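Acetylacetone-cleaving enzyme (Acinetobacter johnsonii, PDB 3BAL) cleaves acetylacetone to methylglyoxal and acetate with one molecule of oxygen, as a homotetrameric iron-dependent dioxygenase of the cupin fold. Local coordinates at residues G82-G86 against G87-Y91; A134-W138 against A139-G143. All blocks are in the same frame, centred on the assembly; numbering follows the deposited sequence.

Both contacts are local, each made within ten consecutive residues, and they mark two very different places on the jelly-roll (cupin) subunit. Contact 1 comes first along the chain: it is the reversal that leads out of strand 76-79 and into strand 88-91, at the surface. Contact 2 follows some forty residues later, where strand 132-136 gives way to helix 138-148 at the end of the modelled chain. Their centres lie about 28 Å apart, on opposite sides of the chain's centre, and their nearest atoms are about 21 Å from each other. They share no strand or sheet. What they have in common is the tetramer, since each borders other subunits.

Contact 1: residues G82-G86 against G87-Y91; sequences GEQEG and GSTAY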
loop_
_atom_site.group_PDB
_atom_site.type_symbol
_atom_site.label_atom_id
_atom_site.label_comp_id
_atom_site.label_asym_id
_atom_site.label_seq_id
_atom_site.Cartn_x
_atom_site.Cartn_y
_atom_site.Cartn_z
ATOM N N GLY A 82 -19.839 1.263 -19.847
ATOM C CA GLY A 82 -19.850 2.537 -20.540
ATOM C C GLY A 82 -20.947 3.461 -20.040
ATOM O O GLY A 82 -21.833 3.039 -19.301
ATOM N N GLU A 83 -20.894 4.722 -20.454
ATOM C CA GLU A 83 -21.881 5.714 -20.044
ATOM C C GLU A 83 -23.322 5.251 -20.314
ATOM O O GLU A 83 -24.212 5.491 -19.499
ATOM C CB GLU A 83 -21.609 7.033 -20.779
ATOM C CG GLU A 83 -22.074 8.293 -20.056
ATOM C CD GLU A 83 -21.722 9.574 -20.822
ATOM O OE1 GLU A 83 -20.587 9.653 -21.353
ATOM O OE2 GLU A 83 -22.572 10.500 -20.884
ATOM N N GLN A 84 -23.541 4.571 -21.441
ATOM C CA GLN A 84 -24.879 4.107 -21.815
ATOM C C GLN A 84 -25.497 3.070 -20.883
ATOM O O GLN A 84 -26.707 2.833 -20.929
ATOM C CB GLN A 84 -24.891 3.555 -23.247
ATOM C CG GLN A 84 -24.053 2.300 -23.488
ATOM C CD GLN A 84 -22.594 2.605 -23.796
ATOM O OE1 GLN A 84 -21.888 1.775 -24.367
ATOM N NE2 GLN A 84 -22.134 3.789 -23.416
ATOM N N GLU A 85 -24.676 2.445 -20.047
ATOM C CA GLU A 85 -25.182 1.451 -19.114
ATOM C C GLU A 85 -24.846 1.749 -17.664
ATOM O O GLU A 85 -24.678 0.833 -16.870
ATOM C CB GLU A 85 -24.676 0.055 -19.483
ATOM C CG GLU A 85 -25.488 -0.618 -20.575
ATOM C CD GLU A 85 -24.981 -2.003 -20.901
ATOM O OE1 GLU A 85 -24.841 -2.830 -19.968
ATOM O OE2 GLU A 85 -24.720 -2.271 -22.097
ATOM N N GLY A 86 -24.746 3.025 -17.315
ATOM C CA GLY A 86 -24.460 3.372 -15.935
ATOM C C GLY A 86 -23.006 3.406 -15.494
ATOM O O GLY A 86 -22.722 3.829 -14.371
ATOM N N GLY A 87 -22.092 2.962 -16.355
ATOM C CA GLY A 87 -20.675 2.976 -16.023
ATOM C C GLY A 87 -20.029 4.251 -16.544
ATOM O O GLY A 87 -20.640 5.319 -16.487
ATOM N N SER A 88 -18.806 4.160 -17.064
ATOM C CA SER A 88 -18.129 5.347 -17.587
ATOM C C SER A 88 -17.476 5.119 -18.948
ATOM O O SER A 88 -17.021 4.017 -19.255
ATOM C CB SER A 88 -17.033 5.820 -16.621
ATOM O OG SER A 88 -17.553 6.219 -15.368
ATOM N N THR A 89 -17.435 6.168 -19.760
ATOM C CA THR A 89 -16.769 6.087 -21.049
ATOM C C THR A 89 -15.689 7.172 -21.013
ATOM O O THR A 89 -15.994 8.360 -21.016
ATOM C CB THR A 89 -17.732 6.341 -22.229
ATOM O OG1 THR A 89 -18.762 5.342 -22.232
ATOM C CG2 THR A 89 -16.969 6.261 -23.560
ATOM N N ALA A 90 -14.430 6.754 -20.951
ATOM C CA ALA A 90 -13.319 7.691 -20.892
ATOM C C ALA A 90 -12.899 8.197 -22.276
ATOM O O ALA A 90 -12.836 7.427 -23.240
ATOM C CB ALA A 90 -12.127 7.037 -20.193
ATOM N N TYR A 91 -12.622 9.498 -22.362
ATOM C CA TYR A 91 -12.174 10.140 -23.598
ATOM C C TYR A 91 -10.776 10.692 -23.319
ATOM O O TYR A 91 -10.581 11.397 -22.337
ATOM C CB TYR A 91 -13.108 11.295 -23.973
ATOM C CG TYR A 91 -14.397 10.892 -24.655
ATOM C CD1 TYR A 91 -15.278 9.989 -24.063
ATOM C CD2 TYR A 91 -14.750 11.445 -25.887
ATOM C CE1 TYR A 91 -16.487 9.647 -24.684
ATOM C CE2 TYR A 91 -15.952 11.115 -26.515
ATOM C CZ TYR A 91 -16.815 10.217 -25.909
ATOM O OH TYR A 91 -18.010 9.910 -26.526
HETATM O O HOH W 1 -18.436 9.028 -18.719
#
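Thr-89 turns OG1 to the same side as its own backbone N, opposite the carbonyl carbon (chi1 -61°), which places the hydroxyl in front of the N-H of Glu-83. The N-H of Glu-83 meets it almost head-on: N to OG1 is 2.8 Å, with 174° at the hydrogen. CB of Glu-83 lies alongside the same hydroxyl. Glu-83 swings CG away from its N (chi1 -153°) and runs on extended, which lets its OE1 reach, weakly, a water that also accepts from the N-H of Thr-89, 3.2 Å from that N.

The turn itself closes on one carbonyl. Gly-82 O accepts from Gly-87 N at 3.0 Å and also from Glu-85 N, the two donors arriving from opposite faces of the carbonyl plane. Nearby, CA of Gly-82 makes a CA-H...O contact of 3.4 Å with Ser-88 O. Glycine suits the bends: Gly-82 and Gly-86 both have positive phi, a region that favours it.

All this forms the connection of a beta hairpin, a short 3-10 segment at 83-84 tied back to the start of the returning strand. Backbone hydrogen bonds from Ser-88 to Val-79 and from Ala-90 to Met-77 pair strand 88-91 with strand 76-79, Ala-90 packs on Tyr-70 and Leu-72 of strand 68-74, and Tyr-13 OH of the second subunit is hydrogen-bonded to Tyr-91 N.

Contact 2: residues A134-W138 against A139-G143; sequences ASIGW and AEAQG
The indole of Trp-138 carries Ala-139 on one face: the methyl CB sits 3.9 Å from the centroid of the six-membered ring, almost on the ring normal, a CH-pi contact. Gln-142 NE2 lies at the ring edge, near its plane. Trp-138 sets CG between its N and carbonyl carbon (chi1 70°), which folds the indole back over the backbone N of Ala-139.

Glu-140, bent at chi2, doubles back to the helix start, where its carboxylate OE1 takes the N-H of Gly-137 at 2.8 Å, on its anti side and 30° out of the carboxylate plane. This is one half of a capping box; Gly-137, the N-cap residue, has no side chain to supply the other. Its O in turn receives Ala-141 N at 2.9 Å, and Gln-142 N to Trp-138 O follows. Ile-136 CD1 packs on Glu-140 CB at 3.8 Å.

Strand 132-136, paired with strand 123-126, passes into helix 138-148 at 87° between the short segments. Trp-138 and Ala-141 lean on Trp-47 of strand 46-53. Trp-138 NE1 is hydrogen-bonded to Ser-100 OG of the fourth subunit, and Gln-142 OE1 to Tyr-3 OH and NE2 to Lys-6 O, both of the third subunit.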
loop_
_atom_site.group_PDB
_atom_site.type_symbol
_atom_site.label_atom_id
_atom_site.label_comp_id
_atom_site.label_asym_id
_atom_site.label_seq_id
_atom_site.Cartn_x
_atom_site.Cartn_y
_atom_site.Cartn_z
ATOM N N ALA A 134 -8.479 -17.723 -13.138
ATOM C CA ALA A 134 -7.092 -17.258 -13.085
ATOM C C ALA A 134 -6.945 -15.976 -12.265
ATOM O O ALA A 134 -7.675 -15.012 -12.474
ATOM C CB ALA A 134 -6.557 -17.029 -14.497
ATOM N N SER A 135 -6.002 -15.979 -11.327
ATOM C CA SER A 135 -5.725 -14.816 -10.482
ATOM C C SER A 135 -4.420 -14.211 -11.002
ATOM O O SER A 135 -3.336 -14.703 -10.699
ATOM C CB SER A 135 -5.560 -15.259 -9.027
ATOM O OG SER A 135 -5.499 -14.139 -8.165
ATOM N N ILE A 136 -4.526 -13.142 -11.784
ATOM C CA ILE A 136 -3.340 -12.534 -12.385
ATOM C C ILE A 136 -2.737 -11.349 -11.621
ATOM O O ILE A 136 -3.248 -10.227 -11.679
ATOM C CB ILE A 136 -3.653 -12.110 -13.851
ATOM C CG1 ILE A 136 -4.237 -13.312 -14.627
ATOM C CG2 ILE A 136 -2.402 -11.573 -14.531
ATOM C CD1 ILE A 136 -3.320 -14.527 -14.746
ATOM N N GLY A 137 -1.642 -11.623 -10.909
ATOM C CA GLY A 137 -0.942 -10.599 -10.147
ATOM C C GLY A 137 0.389 -10.268 -10.807
ATOM O O GLY A 137 0.626 -10.687 -11.946
ATOM N N TRP A 138 1.264 -9.536 -10.113
ATOM C CA TRP A 138 2.566 -9.157 -10.684
ATOM C C TRP A 138 3.358 -10.375 -11.171
ATOM O O TRP A 138 3.978 -10.335 -12.234
ATOM C CB TRP A 138 3.412 -8.352 -9.663
ATOM C CG TRP A 138 3.926 -9.152 -8.488
ATOM C CD1 TRP A 138 3.306 -9.341 -7.284
ATOM C CD2 TRP A 138 5.114 -9.956 -8.457
ATOM N NE1 TRP A 138 4.028 -10.222 -6.509
ATOM C CE2 TRP A 138 5.141 -10.615 -7.205
ATOM C CE3 TRP A 138 6.155 -10.191 -9.368
ATOM C CZ2 TRP A 138 6.170 -11.495 -6.843
ATOM C CZ3 TRP A 138 7.177 -11.066 -9.010
ATOM C CH2 TRP A 138 7.175 -11.709 -7.757
ATOM N N ALA A 139 3.325 -11.458 -10.402
ATOM C CA ALA A 139 4.055 -12.667 -10.760
ATOM C C ALA A 139 3.542 -13.297 -12.062
ATOM O O ALA A 139 4.331 -13.649 -12.938
ATOM C CB ALA A 139 3.979 -13.684 -9.610
ATOM N N GLU A 140 2.226 -13.444 -12.179
ATOM C CA GLU A 140 1.623 -14.026 -13.366
ATOM C C GLU A 140 1.793 -13.121 -14.589
ATOM O O GLU A 140 1.976 -13.608 -15.712
ATOM C CB GLU A 140 0.136 -14.305 -13.127
ATOM C CG GLU A 140 -0.163 -15.386 -12.085
ATOM C CD GLU A 140 0.138 -14.956 -10.657
ATOM O OE1 GLU A 140 0.089 -13.742 -10.366
ATOM O OE2 GLU A 140 0.405 -15.837 -9.811
ATOM N N ALA A 141 1.726 -11.807 -14.376
ATOM C CA ALA A 141 1.892 -10.838 -15.462
ATOM C C ALA A 141 3.338 -10.852 -15.967
ATOM O O ALA A 141 3.586 -10.788 -17.174
ATOM C CB ALA A 141 1.514 -9.436 -14.979
ATOM N N GLN A 142 4.293 -10.936 -15.048
ATOM C CA GLN A 142 5.694 -10.975 -15.449
ATOM C C GLN A 142 5.967 -12.269 -16.222
ATOM O O GLN A 142 6.712 -12.267 -17.199
ATOM C CB GLN A 142 6.618 -10.886 -14.224
ATOM C CG GLN A 142 8.097 -11.103 -14.555
ATOM C CD GLN A 142 9.017 -10.898 -13.367
ATOM O OE1 GLN A 142 9.481 -9.782 -13.105
ATOM N NE2 GLN A 142 9.283 -11.976 -12.634
ATOM N N GLY A 143 5.357 -13.369 -15.787
ATOM C CA GLY A 143 5.547 -14.638 -16.469
ATOM C C GLY A 143 5.070 -14.610 -17.914
ATOM O O GLY A 143 5.745 -15.116 -18.810
#